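Local coordinates for protein L-aspartate semialdehyde sulfurtransferase (Methanocaldococcus jannaschii, PDB 3KPC) that probably helps condense sulfide with aspartate semialdehyde into homocysteine, and whose C-terminal CBS domain pair, described here, binds S-adenosylmethionine and methylthioadenosine, which trigger its change from open to closed form, at residues I14-N19 and N35-V40; G44-I49 and D103-V108. All coordinates share one frame; numbering follows the deposited sequence.

Interaction 1: residues I14-N19 and N35-V40; sequences ITAHSN and NHLPIV. With MTA (5'-deoxy-5'-methylthioadenosine), chain C; SAM (S-adenosylmethionine), chain B.
I14 starts the contact with its carbonyl O 3.4 Å from P38 CD, and its main chain also reads the adenine of MTA: I14 N donates to MTA N1 (2.8 Å), while MTA N6 donates to both I14 O and H36 O. T15 crosses P38 at about a right angle, CG2 against P38 CB, and its OG1 touches V40 CG2. A16 makes the single bridge to strand 36-40, in the parallel pattern. A16 N donates to P38 O (3.1 Å) and A16 O accepts from V40 N (2.8 Å), while its small methyl fits against L37 CD2. H17 suits the next place: CG beside the backbone N (chi1 -59°) swings the ring so that ND1 donates in its plane to V40 O (3.0 Å), arriving from above the carbonyl plane. S18 lays CB on I39 CG2; its OG bonds to E67, and its N reaches V40 O through a water. At the far end, N35 ND2 donates to the carboxylate OXT of a SAM held largely by the second subunit (3.0 Å); an alanine here would probably leave that oxygen without this donor. The hydrogen bonds from I14 and H36 to the adenine thus use main-chain atoms, and probably depend on how loop and strand sit together.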
loop_
_atom_site.group_PDB
_atom_site.type_symbol
_atom_site.label_atom_id
_atom_site.label_comp_id
_atom_site.label_asym_id
_atom_site.label_seq_id
_atom_site.Cartn_x
_atom_site.Cartn_y
_atom_site.Cartn_z
ATOM N N ILE A 14 -14.430 5.700 3.708
ATOM C CA ILE A 14 -13.959 6.325 4.934
ATOM C C ILE A 14 -13.204 7.582 4.517
ATOM O O ILE A 14 -12.227 7.501 3.770
ATOM C CB ILE A 14 -13.025 5.377 5.742
ATOM C CG1 ILE A 14 -13.725 4.046 6.068
ATOM C CG2 ILE A 14 -12.504 6.065 7.009
ATOM C CD1 ILE A 14 -15.013 4.164 6.889
ATOM N N THR A 15 -13.670 8.742 4.971
ATOM C CA THR A 15 -13.044 10.022 4.617
ATOM C C THR A 15 -12.817 10.871 5.860
ATOM O O THR A 15 -13.292 10.534 6.947
ATOM C CB THR A 15 -13.909 10.833 3.620
ATOM O OG1 THR A 15 -15.159 11.180 4.232
ATOM C CG2 THR A 15 -14.167 10.053 2.334
ATOM N N ALA A 16 -12.097 11.977 5.697
ATOM C CA ALA A 16 -11.904 12.926 6.785
ATOM C C ALA A 16 -11.794 14.344 6.248
ATOM O O ALA A 16 -11.556 14.552 5.057
ATOM C CB ALA A 16 -10.665 12.565 7.595
ATOM N N HIS A 17 -11.974 15.315 7.135
ATOM C CA HIS A 17 -11.740 16.716 6.809
ATOM C C HIS A 17 -10.266 17.063 7.042
ATOM O O HIS A 17 -9.565 16.351 7.767
ATOM C CB HIS A 17 -12.685 17.609 7.624
ATOM C CG HIS A 17 -14.135 17.317 7.379
ATOM N ND1 HIS A 17 -14.693 17.371 6.120
ATOM C CD2 HIS A 17 -15.136 16.953 8.216
ATOM C CE1 HIS A 17 -15.973 17.054 6.191
ATOM N NE2 HIS A 17 -16.268 16.800 7.453
ATOM N N SER A 18 -9.799 18.150 6.427
ATOM C CA SER A 18 -8.371 18.498 6.429
ATOM C C SER A 18 -7.859 19.055 7.758
ATOM O O SER A 18 -6.646 19.198 7.953
ATOM C CB SER A 18 -8.062 19.488 5.300
ATOM O OG SER A 18 -8.569 20.780 5.597
ATOM N N ASN A 19 -8.785 19.369 8.664
ATOM C CA ASN A 19 -8.447 19.983 9.948
ATOM C C ASN A 19 -8.117 18.997 11.068
ATOM O O ASN A 19 -7.797 19.418 12.183
ATOM C CB ASN A 19 -9.533 20.987 10.392
ATOM C CG ASN A 19 -10.807 20.312 10.903
ATOM O OD1 ASN A 19 -11.409 20.771 11.874
ATOM N ND2 ASN A 19 -11.226 19.234 10.246
ATOM N N ASN A 35 -4.999 1.952 4.199
ATOM C CA ASN A 35 -3.827 2.779 3.933
ATOM C C ASN A 35 -4.173 4.073 3.206
ATOM O O ASN A 35 -3.284 4.877 2.929
ATOM C CB ASN A 35 -2.799 1.997 3.112
ATOM C CG ASN A 35 -2.144 0.892 3.905
ATOM O OD1 ASN A 35 -1.262 1.139 4.726
ATOM N ND2 ASN A 35 -2.571 -0.342 3.662
ATOM N N HIS A 36 -5.455 4.270 2.896
ATOM C CA HIS A 36 -5.896 5.441 2.128
ATOM C C HIS A 36 -6.996 6.214 2.824
ATOM O O HIS A 36 -7.966 5.632 3.315
ATOM C CB HIS A 36 -6.391 5.035 0.740
ATOM C CG HIS A 36 -5.369 4.309 -0.065
ATOM N ND1 HIS A 36 -5.135 2.960 0.085
ATOM C CD2 HIS A 36 -4.483 4.744 -0.992
ATOM C CE1 HIS A 36 -4.161 2.588 -0.726
ATOM N NE2 HIS A 36 -3.747 3.652 -1.393
ATOM N N LEU A 37 -6.847 7.533 2.836
ATOM C CA LEU A 37 -7.808 8.408 3.478
ATOM C C LEU A 37 -8.066 9.633 2.604
ATOM O O LEU A 37 -7.318 10.615 2.668
ATOM C CB LEU A 37 -7.320 8.814 4.876
ATOM C CG LEU A 37 -8.279 9.643 5.739
ATOM C CD1 LEU A 37 -9.561 8.879 6.072
ATOM C CD2 LEU A 37 -7.587 10.110 7.008
ATOM N N PRO A 38 -9.116 9.566 1.761
ATOM C CA PRO A 38 -9.543 10.741 1.009
ATOM C C PRO A 38 -9.910 11.875 1.968
ATOM O O PRO A 38 -10.585 11.642 2.976
ATOM C CB PRO A 38 -10.789 10.246 0.263
ATOM C CG PRO A 38 -10.605 8.771 0.158
ATOM C CD PRO A 38 -9.932 8.379 1.439
ATOM N N ILE A 39 -9.446 13.084 1.659
ATOM C CA ILE A 39 -9.765 14.274 2.441
ATOM C C ILE A 39 -10.828 15.061 1.686
ATOM O O ILE A 39 -10.680 15.322 0.487
ATOM C CB ILE A 39 -8.508 15.150 2.685
ATOM C CG1 ILE A 39 -7.357 14.319 3.280
ATOM C CG2 ILE A 39 -8.841 16.352 3.564
ATOM C CD1 ILE A 39 -7.647 13.660 4.636
ATOM N N VAL A 40 -11.910 15.410 2.376
ATOM C CA VAL A 40 -13.044 16.078 1.741
ATOM C C VAL A 40 -13.381 17.385 2.451
ATOM O O VAL A 40 -13.073 17.558 3.636
ATOM C CB VAL A 40 -14.306 15.162 1.682
ATOM C CG1 VAL A 40 -14.066 13.960 0.773
ATOM C CG2 VAL A 40 -14.738 14.716 3.083
HETATM C CS MTA C . -6.091 0.907 1.752
HETATM S "S5'" MTA C . -5.882 -0.816 1.389
HETATM C "C5'" MTA C . -7.203 -1.489 2.498
HETATM C "C4'" MTA C . -8.455 -2.091 1.772
HETATM O "O4'" MTA C . -9.671 -1.560 2.383
HETATM C "C2'" MTA C . -9.647 -0.754 0.108
HETATM O "O2'" MTA C . -10.607 -1.209 -0.937
HETATM C "C3'" MTA C . -8.478 -1.726 0.281
HETATM O "O3'" MTA C . -8.672 -2.939 -0.546
HETATM C "C1'" MTA C . -10.312 -0.616 1.472
HETATM N N9 MTA C . -10.112 0.844 1.755
HETATM C C8 MTA C . -8.983 1.549 1.620
HETATM N N7 MTA C . -9.192 2.823 1.945
HETATM C C5 MTA C . -10.470 2.941 2.281
HETATM C C6 MTA C . -11.262 3.999 2.699
HETATM N N6 MTA C . -10.749 5.222 2.831
HETATM N N1 MTA C . -12.562 3.772 2.954
HETATM C C2 MTA C . -13.084 2.559 2.835
HETATM N N3 MTA C . -12.357 1.528 2.435
HETATM C C4 MTA C . -11.053 1.688 2.155
HETATM N N SAM B . -4.552 -4.525 4.062
HETATM C CA SAM B . -3.816 -3.431 4.767
HETATM C C SAM B . -2.304 -3.543 4.502
HETATM O O SAM B . -1.845 -4.423 3.773
HETATM O OXT SAM B . -1.509 -2.755 5.016
HETATM C CB SAM B . -4.103 -3.455 6.282
HETATM C CG SAM B . -4.108 -4.866 6.879
HETATM S SD SAM B . -2.449 -5.631 7.001
HETATM C CE SAM B . -2.870 -7.042 8.012
HETATM C "C5'" SAM B . -1.400 -4.659 8.148
HETATM C "C4'" SAM B . -0.161 -5.433 8.604
HETATM O "O4'" SAM B . 0.279 -6.224 7.480
HETATM C "C3'" SAM B . 1.052 -4.569 8.978
HETATM O "O3'" SAM B . 1.291 -4.717 10.382
HETATM C "C2'" SAM B . 2.197 -5.183 8.167
HETATM O "O2'" SAM B . 3.389 -5.339 8.955
HETATM C "C1'" SAM B . 1.616 -6.553 7.816
HETATM N N9 SAM B . 2.287 -7.157 6.641
HETATM C C8 SAM B . 2.590 -6.556 5.490
HETATM N N7 SAM B . 3.194 -7.425 4.675
HETATM C C5 SAM B . 3.271 -8.590 5.316
HETATM C C6 SAM B . 3.783 -9.848 5.003
HETATM N N6 SAM B . 4.351 -10.081 3.820
HETATM N N1 SAM B . 3.699 -10.839 5.910
HETATM C C2 SAM B . 3.137 -10.635 7.096
HETATM N N3 SAM B . 2.641 -9.450 7.424
HETATM C C4 SAM B . 2.696 -8.417 6.564
HETATM O O HOH W 1 -11.637 19.609 4.754
#

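Interaction 2: residues G44-I49 and D103-V108. With SAM (S-adenosylmethionine), chain D.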
loop_
_atom_site.group_PDB
_atom_site.type_symbol
_atom_site.label_atom_id
_atom_site.label_comp_id
_atom_site.label_asym_id
_atom_site.label_seq_id
_atom_site.Cartn_x
_atom_site.Cartn_y
_atom_site.Cartn_z
ATOM N N GLY A 44 -18.479 17.430 1.387
ATOM C CA GLY A 44 -18.125 16.061 0.991
ATOM C C GLY A 44 -17.371 15.928 -0.325
ATOM O O GLY A 44 -17.215 14.818 -0.839
ATOM N N LYS A 45 -16.895 17.046 -0.868
ATOM C CA LYS A 45 -16.170 17.026 -2.138
ATOM C C LYS A 45 -14.664 16.872 -1.930
ATOM O O LYS A 45 -14.092 17.480 -1.025
ATOM C CB LYS A 45 -16.523 18.261 -2.976
ATOM C CG LYS A 45 -17.998 18.258 -3.390
ATOM C CD LYS A 45 -18.475 19.583 -3.954
ATOM C CE LYS A 45 -19.974 19.509 -4.303
ATOM N NZ LYS A 45 -20.828 19.217 -3.115
ATOM N N LEU A 46 -14.037 16.051 -2.770
ATOM C CA LEU A 46 -12.614 15.713 -2.637
ATOM C C LEU A 46 -11.687 16.928 -2.736
ATOM O O LEU A 46 -11.780 17.710 -3.688
ATOM C CB LEU A 46 -12.229 14.673 -3.698
ATOM C CG LEU A 46 -10.882 13.954 -3.603
ATOM C CD1 LEU A 46 -10.800 13.073 -2.365
ATOM C CD2 LEU A 46 -10.662 13.114 -4.854
ATOM N N VAL A 47 -10.798 17.075 -1.754
ATOM C CA VAL A 47 -9.791 18.148 -1.771
ATOM C C VAL A 47 -8.347 17.622 -1.721
ATOM O O VAL A 47 -7.402 18.350 -2.044
ATOM C CB VAL A 47 -10.022 19.198 -0.646
ATOM C CG1 VAL A 47 -11.344 19.938 -0.848
ATOM C CG2 VAL A 47 -9.959 18.559 0.740
ATOM N N GLY A 48 -8.180 16.366 -1.319
ATOM C CA GLY A 48 -6.853 15.761 -1.247
ATOM C C GLY A 48 -6.896 14.308 -0.829
ATOM O O GLY A 48 -7.974 13.742 -0.642
ATOM N N ILE A 49 -5.722 13.700 -0.688
ATOM C CA ILE A 49 -5.620 12.329 -0.187
ATOM C C ILE A 49 -4.400 12.166 0.725
ATOM O O ILE A 49 -3.333 12.738 0.477
ATOM C CB ILE A 49 -5.628 11.272 -1.342
ATOM C CG1 ILE A 49 -5.881 9.855 -0.801
ATOM C CG2 ILE A 49 -4.354 11.363 -2.196
ATOM C CD1 ILE A 49 -6.182 8.800 -1.872
ATOM N N ASP A 103 -19.731 12.960 -10.622
ATOM C CA ASP A 103 -19.361 14.056 -11.539
ATOM C C ASP A 103 -19.081 15.394 -10.833
ATOM O O ASP A 103 -18.579 16.338 -11.452
ATOM C CB ASP A 103 -20.425 14.234 -12.633
ATOM C CG ASP A 103 -20.352 13.159 -13.718
ATOM O OD1 ASP A 103 -19.293 12.508 -13.868
ATOM O OD2 ASP A 103 -21.363 12.973 -14.430
ATOM N N TYR A 104 -19.396 15.455 -9.538
ATOM C CA TYR A 104 -19.240 16.676 -8.737
ATOM C C TYR A 104 -18.216 16.513 -7.604
ATOM O O TYR A 104 -18.196 17.283 -6.635
ATOM C CB TYR A 104 -20.617 17.166 -8.255
ATOM C CG TYR A 104 -21.522 17.438 -9.437
ATOM C CD1 TYR A 104 -21.395 18.620 -10.174
ATOM C CD2 TYR A 104 -22.458 16.493 -9.867
ATOM C CE1 TYR A 104 -22.200 18.870 -11.289
ATOM C CE2 TYR A 104 -23.267 16.734 -10.982
ATOM C CZ TYR A 104 -23.132 17.924 -11.686
ATOM O OH TYR A 104 -23.929 18.165 -12.783
ATOM N N ARG A 105 -17.368 15.496 -7.765
ATOM C CA ARG A 105 -16.213 15.204 -6.892
ATOM C C ARG A 105 -16.565 14.716 -5.464
ATOM O O ARG A 105 -15.722 14.760 -4.559
ATOM C CB ARG A 105 -15.166 16.349 -6.898
ATOM C CG ARG A 105 -13.684 15.839 -6.904
ATOM C CD ARG A 105 -12.667 17.025 -7.135
ATOM N NE ARG A 105 -11.258 16.604 -6.992
ATOM C CZ ARG A 105 -10.569 15.902 -7.904
ATOM N NH1 ARG A 105 -11.151 15.502 -9.064
ATOM N NH2 ARG A 105 -9.291 15.592 -7.658
ATOM N N ARG A 106 -17.788 14.228 -5.280
ATOM C CA ARG A 106 -18.173 13.564 -4.034
ATOM C C ARG A 106 -17.614 12.136 -4.013
ATOM O O ARG A 106 -17.692 11.431 -5.021
ATOM C CB ARG A 106 -19.695 13.551 -3.935
ATOM C CG ARG A 106 -20.252 13.048 -2.613
ATOM C CD ARG A 106 -21.750 13.289 -2.589
ATOM N NE ARG A 106 -22.077 14.699 -2.802
ATOM C CZ ARG A 106 -22.152 15.610 -1.835
ATOM N NH1 ARG A 106 -21.928 15.268 -0.570
ATOM N NH2 ARG A 106 -22.456 16.866 -2.129
ATOM N N VAL A 107 -17.057 11.714 -2.878
ATOM C CA VAL A 107 -16.438 10.385 -2.771
ATOM C C VAL A 107 -17.483 9.312 -2.477
ATOM O O VAL A 107 -18.205 9.388 -1.480
ATOM C CB VAL A 107 -15.307 10.341 -1.707
ATOM C CG1 VAL A 107 -14.647 8.965 -1.668
ATOM C CG2 VAL A 107 -14.259 11.406 -1.997
ATOM N N VAL A 108 -17.551 8.320 -3.359
ATOM C CA VAL A 108 -18.522 7.237 -3.231
ATOM C C VAL A 108 -17.864 5.889 -2.907
ATOM O O VAL A 108 -18.556 4.907 -2.608
ATOM C CB VAL A 108 -19.443 7.139 -4.481
ATOM C CG1 VAL A 108 -20.227 8.450 -4.673
ATOM C CG2 VAL A 108 -18.644 6.811 -5.736
HETATM N N SAM D . 4.124 3.731 -5.174
HETATM C CA SAM D . 4.209 4.161 -3.745
HETATM C C SAM D . 2.807 4.477 -3.194
HETATM O O SAM D . 1.800 4.340 -3.890
HETATM O OXT SAM D . 2.654 4.881 -2.041
HETATM C CB SAM D . 5.140 5.381 -3.586
HETATM C CG SAM D . 4.953 6.437 -4.682
HETATM S SD SAM D . 3.393 7.385 -4.547
HETATM C CE SAM D . 3.740 8.659 -5.750
HETATM C "C5'" SAM D . 3.385 8.348 -2.986
HETATM C "C4'" SAM D . 2.321 9.448 -2.985
HETATM O "O4'" SAM D . 1.177 8.929 -3.694
HETATM C "C3'" SAM D . 1.785 9.841 -1.602
HETATM O "O3'" SAM D . 2.190 11.187 -1.328
HETATM C "C2'" SAM D . 0.264 9.757 -1.766
HETATM O "O2'" SAM D . -0.401 10.891 -1.186
HETATM C "C1'" SAM D . 0.125 9.788 -3.289
HETATM N N9 SAM D . -1.171 9.230 -3.740
HETATM C C8 SAM D . -1.755 8.107 -3.318
HETATM N N7 SAM D . -2.917 7.940 -3.955
HETATM C C5 SAM D . -3.069 8.965 -4.791
HETATM C C6 SAM D . -4.052 9.348 -5.702
HETATM N N6 SAM D . -5.145 8.606 -5.884
HETATM N N1 SAM D . -3.890 10.482 -6.408
HETATM C C2 SAM D . -2.812 11.240 -6.249
HETATM N N3 SAM D . -1.859 10.904 -5.390
HETATM C C4 SAM D . -1.960 9.783 -4.652
HETATM O O HOH W 2 -17.779 12.308 -0.012
#
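K45 and R106 meet in a single backbone bridge, a surface contact that joins the two CBS motifs of the tandem pair (a Bateman module) where strands 46-51 and 107-112 begin. One direct hydrogen bond makes it: L46 N to R105 O, 2.8 Å and nearly straight at 166°. On the other side of the bridge a water takes the place of a second direct bond, donating to G44 O and accepting from V107 N. R105 O also receives the CA-H of K45. Glycine suits position 44 for two reasons: its phi is positive (78°), and a beta carbon there would clash with R106 NH1 as that side chain is placed here.

L46 is the buried apolar residue of the contact. CG anti to the backbone N (chi1 -168°) carries both methyls to the second segment: CD1 packs on V107 CG2 at 3.9 Å, and CD2 lies 3.7 Å above the plane of the R105 guanidinium, offset toward its rim. The long extended chain of R105 suits this place, since its CG also covers L46 CB while NH2 goes on to bond V74 O. L46 O lies at the edge of the same guanidinium, in its plane. Further along, V47 and G48 both face I39 in a classic beta bulge, and I49 sets CG2 3.8 Å from C5 of the chain D SAM.

At the solvent side, charged residues suit their place, though not one another: K45 NZ comes within 3.0 Å of R106 NH2, two donors of like charge with no bond between them, a proximity that probably costs energy unless solvent screens it. The lysine's aliphatic part runs alongside the Y104 carbonyl, with K45 CG 3.4 Å from Y104 O.

Strands 36-40 and 46-51, neighbours in one antiparallel sheet, carry interactions 1 and 2, whose centres lie about 10 Å apart. I39 joins them directly: its N is 2.8 Å from G48 O and its O 2.8 Å from V47 N, both probable hydrogen bonds, and V40 CB packs on K45 O. Interaction 1 forms part of the MTA pocket, whereas interaction 2 reaches a SAM pocket through I49; the side chain of V107 still lies only about 7 Å from MTA. The dimer adds a further tie, because the SAM beside I49 also bonds N35 of the second subunit. Strand 36-40 is thus bordered by a loop of its own CBS motif, and the start of strand 46-51 meets the second motif.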